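Local coordinates for protein citryl-CoA lyase (Hydrogenobacter thermophilus, PDB 6HXP) that probably cleaves citryl-CoA into acetyl-CoA and oxaloacetate, as a coenzyme A-binding lyase of the citrate synthase family, at residues Y18-R23 with I37-K42; G101-A106 with N187-I192. All coordinates share one frame; numbering follows the deposited sequence.

In a largely helical enzyme of the citrate synthase family, contacts can join peripheral elements to the helical body or line the ligand pocket, and the two contacts show one case each. Contact 1 closes along the chain before contact 2 opens. It joins the turn between strands 16-19 and 22-23, part of a small antiparallel sheet, to helix 33-42, its centre about 21 Å from the centre of the chain. Contact 2 pairs helix 101-116 with helix 188-198 beside coenzyme A, its centre about 8 Å from that point. Their centres lie about 25 Å apart and their nearest atoms about 11 Å. Helix 206-228 packs against both, through Leu41 in contact 1 and Leu103 in contact 2.

Contact 1. Residues Y18-R23 with I37-K42; sequences YIRGYR and IYLILK
Ile19 meets Ile40 where a beta hairpin with a type I' turn, Ile19 to Tyr22, packs on helix 33-42. The branch methyl CG2 of Ile19 does the touching, lying 3.9 Å from Ile40 CG1 with Ile40 CD1 close behind; chi1 of -57° sets CG1 beside the backbone N and thereby swings CG2 anti to it, toward the helix. At the next position Arg20 leans its aliphatic part on the helix, CG coming to 3.6 Å from Leu39 O, before the chain bends at chi2 and brings the guanidinium round. The polar grip that results is side-on: both Arg20 NE, at 2.9 Å, and NH2, at 2.8 Å, donate to the single atom Ile40 O, which lies in the guanidinium plane. Beyond the chain, Arg20 O accepts a hydrogen bond from Arg250 of the third subunit, so the hairpin turn also lies at a subunit interface. Gly21 follows with phi 86°, where a side chain would be pressed against the carbonyl O of Arg20. Leu27 of helix 24-27 touches both Tyr22 and Leu39, and between these two the tyrosine presents the edge of its ring, CE2 lying 3.9 Å from the CD1 methyl of Leu39.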
# COMPACT_ATOMS: atom_id res chain seq x y z
N TYR A 18 24.54 1.76 -13.96
CA TYR A 18 25.13 3.08 -13.79
C TYR A 18 24.11 3.96 -13.09
O TYR A 18 22.95 4.04 -13.55
CB TYR A 18 25.51 3.70 -15.14
CG TYR A 18 26.79 3.11 -15.68
CD1 TYR A 18 26.86 1.78 -16.08
CD2 TYR A 18 27.97 3.84 -15.64
CE1 TYR A 18 28.06 1.22 -16.52
CE2 TYR A 18 29.17 3.28 -16.07
CZ TYR A 18 29.21 1.97 -16.46
OH TYR A 18 30.45 1.47 -16.82
N ILE A 19 24.49 4.55 -11.98
CA ILE A 19 23.65 5.43 -11.18
C ILE A 19 24.10 6.87 -11.46
O ILE A 19 25.22 7.21 -11.07
CB ILE A 19 23.81 5.14 -9.66
CG1 ILE A 19 23.49 3.67 -9.32
CG2 ILE A 19 22.95 6.11 -8.83
CD1 ILE A 19 22.14 3.22 -9.51
N ARG A 20 23.25 7.69 -12.03
CA ARG A 20 23.60 9.09 -12.36
C ARG A 20 24.96 9.13 -13.06
O ARG A 20 25.78 10.03 -12.83
CB ARG A 20 23.60 9.94 -11.11
CG ARG A 20 22.26 9.96 -10.38
CD ARG A 20 21.14 10.65 -11.17
NE ARG A 20 19.99 10.90 -10.29
CZ ARG A 20 18.84 11.44 -10.68
NH1 ARG A 20 18.64 11.77 -11.97
NH2 ARG A 20 17.87 11.65 -9.79
N GLY A 21 25.17 8.18 -13.97
CA GLY A 21 26.39 8.12 -14.76
C GLY A 21 27.57 7.41 -14.15
O GLY A 21 28.54 7.13 -14.86
N TYR A 22 27.51 7.09 -12.86
CA TYR A 22 28.63 6.39 -12.23
C TYR A 22 28.38 4.89 -12.18
O TYR A 22 27.26 4.48 -11.84
CB TYR A 22 28.87 6.89 -10.80
CG TYR A 22 29.34 8.34 -10.72
CD1 TYR A 22 30.65 8.68 -11.04
CD2 TYR A 22 28.48 9.35 -10.34
CE1 TYR A 22 31.07 10.02 -11.02
CE2 TYR A 22 28.89 10.68 -10.28
CZ TYR A 22 30.19 11.01 -10.63
OH TYR A 22 30.64 12.31 -10.61
N ARG A 23 29.41 4.11 -12.44
CA ARG A 23 29.32 2.65 -12.37
C ARG A 23 29.00 2.24 -10.93
O ARG A 23 29.78 2.52 -10.01
CB ARG A 23 30.64 2.06 -12.82
CG ARG A 23 30.66 0.57 -12.90
CD ARG A 23 32.04 0.13 -13.38
NE ARG A 23 32.11 -1.32 -13.53
CZ ARG A 23 32.90 -2.12 -12.81
NH1 ARG A 23 33.70 -1.62 -11.88
NH2 ARG A 23 32.87 -3.43 -13.02
N ILE A 37 22.97 7.96 -1.41
CA ILE A 37 21.64 8.54 -1.38
C ILE A 37 21.67 9.97 -1.91
O ILE A 37 20.84 10.37 -2.71
CB ILE A 37 21.10 8.48 0.05
CG1 ILE A 37 20.77 7.02 0.41
CG2 ILE A 37 19.87 9.37 0.22
CD1 ILE A 37 20.63 6.75 1.89
N TYR A 38 22.64 10.75 -1.44
CA TYR A 38 22.76 12.12 -1.92
C TYR A 38 22.92 12.06 -3.46
O TYR A 38 22.26 12.82 -4.18
CB TYR A 38 23.95 12.83 -1.28
CG TYR A 38 24.05 14.27 -1.73
CD1 TYR A 38 24.63 14.60 -2.96
CD2 TYR A 38 23.62 15.31 -0.92
CE1 TYR A 38 24.72 15.92 -3.38
CE2 TYR A 38 23.68 16.64 -1.36
CZ TYR A 38 24.25 16.94 -2.58
OH TYR A 38 24.32 18.26 -3.04
N LEU A 39 23.84 11.24 -3.94
CA LEU A 39 24.07 11.16 -5.38
C LEU A 39 22.80 10.82 -6.14
O LEU A 39 22.49 11.47 -7.16
CB LEU A 39 25.14 10.10 -5.65
CG LEU A 39 25.34 9.73 -7.13
CD1 LEU A 39 25.83 10.89 -7.93
CD2 LEU A 39 26.25 8.51 -7.24
N ILE A 40 22.07 9.76 -5.72
CA ILE A 40 20.94 9.36 -6.53
C ILE A 40 19.86 10.41 -6.54
O ILE A 40 19.17 10.58 -7.54
CB ILE A 40 20.42 7.98 -6.16
CG1 ILE A 40 19.58 7.42 -7.37
CG2 ILE A 40 19.67 7.95 -4.85
CD1 ILE A 40 19.30 5.95 -7.19
N LEU A 41 19.69 11.12 -5.41
CA LEU A 41 18.65 12.15 -5.32
C LEU A 41 19.03 13.45 -6.00
O LEU A 41 18.19 14.08 -6.65
CB LEU A 41 18.27 12.42 -3.88
CG LEU A 41 17.70 11.24 -3.10
CD1 LEU A 41 17.42 11.64 -1.67
CD2 LEU A 41 16.47 10.68 -3.80
N LYS A 42 20.27 13.92 -5.77
CA LYS A 42 20.71 15.21 -6.32
C LYS A 42 21.17 15.11 -7.77
O LYS A 42 21.05 16.08 -8.53
CB LYS A 42 21.89 15.75 -5.49
CG LYS A 42 22.31 17.21 -5.84
CD LYS A 42 21.35 18.24 -5.14
CE LYS A 42 21.53 19.69 -5.40
NZ LYS A 42 22.81 20.17 -4.85

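Contact 2. Residues G101-A106 with N187-I192; sequences GALEDA and NVDGAI. With COA (coenzyme A), chain B.
Asp189 turns its carboxylate not to a cation on the facing helix but to a methyl group: OD2 stands 3.6 Å from Ala102 CB, and no hydrogen bond crosses between 101-106 and 187-192. The helices pass at a crossing angle of -51° with axes 8.5 Å apart, a spacing consistent with the small residues at the crossing. Ala106 CB rests 4.2 Å from Gly190 CA, with no side chain on the glycine to hold the backbones apart. Farther round the interface Leu103 supplies the bulk. Its CD2 methyl comes up beside the Asp189 carbonyl oxygen, 3.5 Å from O, and reaches Ile192 CG2 at 3.8 Å; Phe210 of helix 206-228 also packs on this leucine. The Ile192 methyl is positioned by chi1 of -69°, which sets CG2 anti to the backbone N and CG1 beside it.

Asn187 is the N-cap of helix 188-198. Its OD1 accepts from Gly190 N at 3.1 Å, the donor tilted 31° from the amide plane, and more weakly from Asp189 N, while ND2 donates to Gly138 O. With an alanine here, the Asp189 and Gly190 amides would probably lose their cap and Gly138 O this donor, leaving the start of the helix less firmly held.

Coenzyme A lies along the pocket side of both segments. Ala102 CB is 3.8 Å from its O5P, and Asp105 OD2 is 3.5 Å from C2P, the carbon bearing the thiol sulfur. The helices thus meet by van der Waals contact alone, methyls against carbon and against the oxygens of Asp189, whereas polar bonds work within the second segment and on its neighbouring loop; the pantetheine arm meets a methyl and a carboxylate near its reactive end.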
# COMPACT_ATOMS: atom_id res chain seq x y z
N GLY A 101 4.44 15.58 5.74
CA GLY A 101 4.18 16.71 4.83
C GLY A 101 4.77 18.02 5.27
O GLY A 101 5.09 18.87 4.44
N ALA A 102 4.97 18.21 6.59
CA ALA A 102 5.57 19.46 7.07
C ALA A 102 6.96 19.65 6.53
O ALA A 102 7.40 20.77 6.43
CB ALA A 102 5.60 19.46 8.58
N LEU A 103 7.67 18.57 6.18
CA LEU A 103 9.02 18.73 5.58
C LEU A 103 8.93 19.42 4.23
O LEU A 103 9.74 20.30 3.95
CB LEU A 103 9.69 17.38 5.40
CG LEU A 103 10.02 16.70 6.71
CD1 LEU A 103 10.09 15.25 6.51
CD2 LEU A 103 11.33 17.21 7.23
N GLU A 104 7.97 19.03 3.40
CA GLU A 104 7.75 19.71 2.12
C GLU A 104 7.37 21.17 2.34
O GLU A 104 7.94 22.07 1.72
CB GLU A 104 6.63 19.04 1.31
CG GLU A 104 6.86 17.61 0.87
CD GLU A 104 5.64 16.89 0.28
OE1 GLU A 104 4.51 17.43 0.33
OE2 GLU A 104 5.80 15.75 -0.21
N ASP A 105 6.41 21.40 3.25
CA ASP A 105 5.92 22.74 3.50
C ASP A 105 7.01 23.65 4.05
O ASP A 105 7.09 24.81 3.65
CB ASP A 105 4.73 22.71 4.46
CG ASP A 105 3.56 21.86 3.97
OD1 ASP A 105 3.43 21.69 2.73
OD2 ASP A 105 2.81 21.37 4.81
N ALA A 106 7.78 23.16 5.02
CA ALA A 106 8.85 23.95 5.62
C ALA A 106 9.96 24.22 4.62
O ALA A 106 10.47 25.34 4.59
CB ALA A 106 9.40 23.24 6.83
N ASN A 187 11.27 23.26 15.01
CA ASN A 187 11.21 21.83 15.32
C ASN A 187 12.05 21.03 14.36
O ASN A 187 12.57 21.56 13.35
CB ASN A 187 9.75 21.32 15.41
CG ASN A 187 8.99 21.34 14.12
OD1 ASN A 187 9.49 20.93 13.08
ND2 ASN A 187 7.70 21.73 14.19
N VAL A 188 12.21 19.73 14.62
CA VAL A 188 13.09 18.91 13.80
C VAL A 188 12.67 18.86 12.33
O VAL A 188 13.52 18.77 11.44
CB VAL A 188 13.26 17.50 14.43
CG1 VAL A 188 11.98 16.65 14.30
CG2 VAL A 188 14.47 16.81 13.85
N ASP A 189 11.37 19.02 12.03
CA ASP A 189 10.94 19.05 10.62
C ASP A 189 11.51 20.31 9.96
O ASP A 189 12.01 20.26 8.84
CB ASP A 189 9.41 19.10 10.47
CG ASP A 189 8.66 17.90 10.94
OD1 ASP A 189 9.21 16.80 10.87
OD2 ASP A 189 7.48 18.07 11.37
N GLY A 190 11.40 21.45 10.65
CA GLY A 190 11.94 22.69 10.12
C GLY A 190 13.46 22.61 9.98
O GLY A 190 14.04 23.13 9.02
N ALA A 191 14.14 21.97 10.95
CA ALA A 191 15.62 21.82 10.92
C ALA A 191 16.08 20.99 9.71
O ALA A 191 16.96 21.42 8.95
CB ALA A 191 16.10 21.17 12.20
N ILE A 192 15.44 19.84 9.49
CA ILE A 192 15.78 19.02 8.33
C ILE A 192 15.44 19.76 7.05
O ILE A 192 16.21 19.76 6.09
CB ILE A 192 15.05 17.67 8.44
CG1 ILE A 192 15.65 16.87 9.61
CG2 ILE A 192 15.14 16.93 7.15
CD1 ILE A 192 14.90 15.65 9.93
N1A COA B . 2.87 29.05 13.41
C2A COA B . 2.10 30.02 13.92
N3A COA B . 1.39 30.02 15.05
C4A COA B . 1.50 28.85 15.69
C5A COA B . 2.25 27.75 15.28
C6A COA B . 2.97 27.88 14.08
N6A COA B . 3.76 26.93 13.58
N7A COA B . 2.15 26.72 16.20
C8A COA B . 1.37 27.21 17.14
N9A COA B . 0.95 28.49 16.90
C1B COA B . 0.16 29.36 17.78
C2B COA B . -0.79 28.63 18.74
O2B COA B . -2.12 28.64 18.22
C3B COA B . -0.67 29.51 19.99
O3B COA B . -1.42 30.73 19.81
P3B COA B . -2.07 31.64 20.98
O7A COA B . -1.88 31.02 22.33
O8A COA B . -1.41 33.02 20.87
O9A COA B . -3.55 31.79 20.60
C4B COA B . 0.81 29.89 19.96
O4B COA B . 1.06 30.12 18.56
C5B COA B . 1.78 28.86 20.48
O5B COA B . 1.30 28.26 21.69
P1A COA B . 1.78 26.78 22.15
O1A COA B . 1.01 26.33 23.33
O2A COA B . 3.29 26.87 22.38
O3A COA B . 1.55 25.80 20.92
P2A COA B . 0.56 24.58 20.67
O4A COA B . 0.62 23.63 21.81
O5A COA B . -0.83 25.18 20.44
O6A COA B . 0.97 23.88 19.25
CBP COA B . 1.61 22.02 17.82
CCP COA B . 1.65 22.61 19.23
CDP COA B . 2.77 21.02 17.70
CEP COA B . 0.28 21.26 17.66
CAP COA B . 1.72 23.09 16.71
OAP COA B . 2.63 24.13 17.01
C9P COA B . 2.01 22.51 15.32
O9P COA B . 1.10 22.03 14.65
N8P COA B . 3.27 22.60 14.89
C7P COA B . 3.67 22.24 13.54
C6P COA B . 3.24 23.29 12.53
C5P COA B . 3.33 22.79 11.11
O5P COA B . 4.40 22.40 10.64
N4P COA B . 2.20 22.83 10.40
C3P COA B . 2.15 22.92 8.95
C2P COA B . 2.52 21.64 8.24
S1P COA B . 1.43 20.33 8.86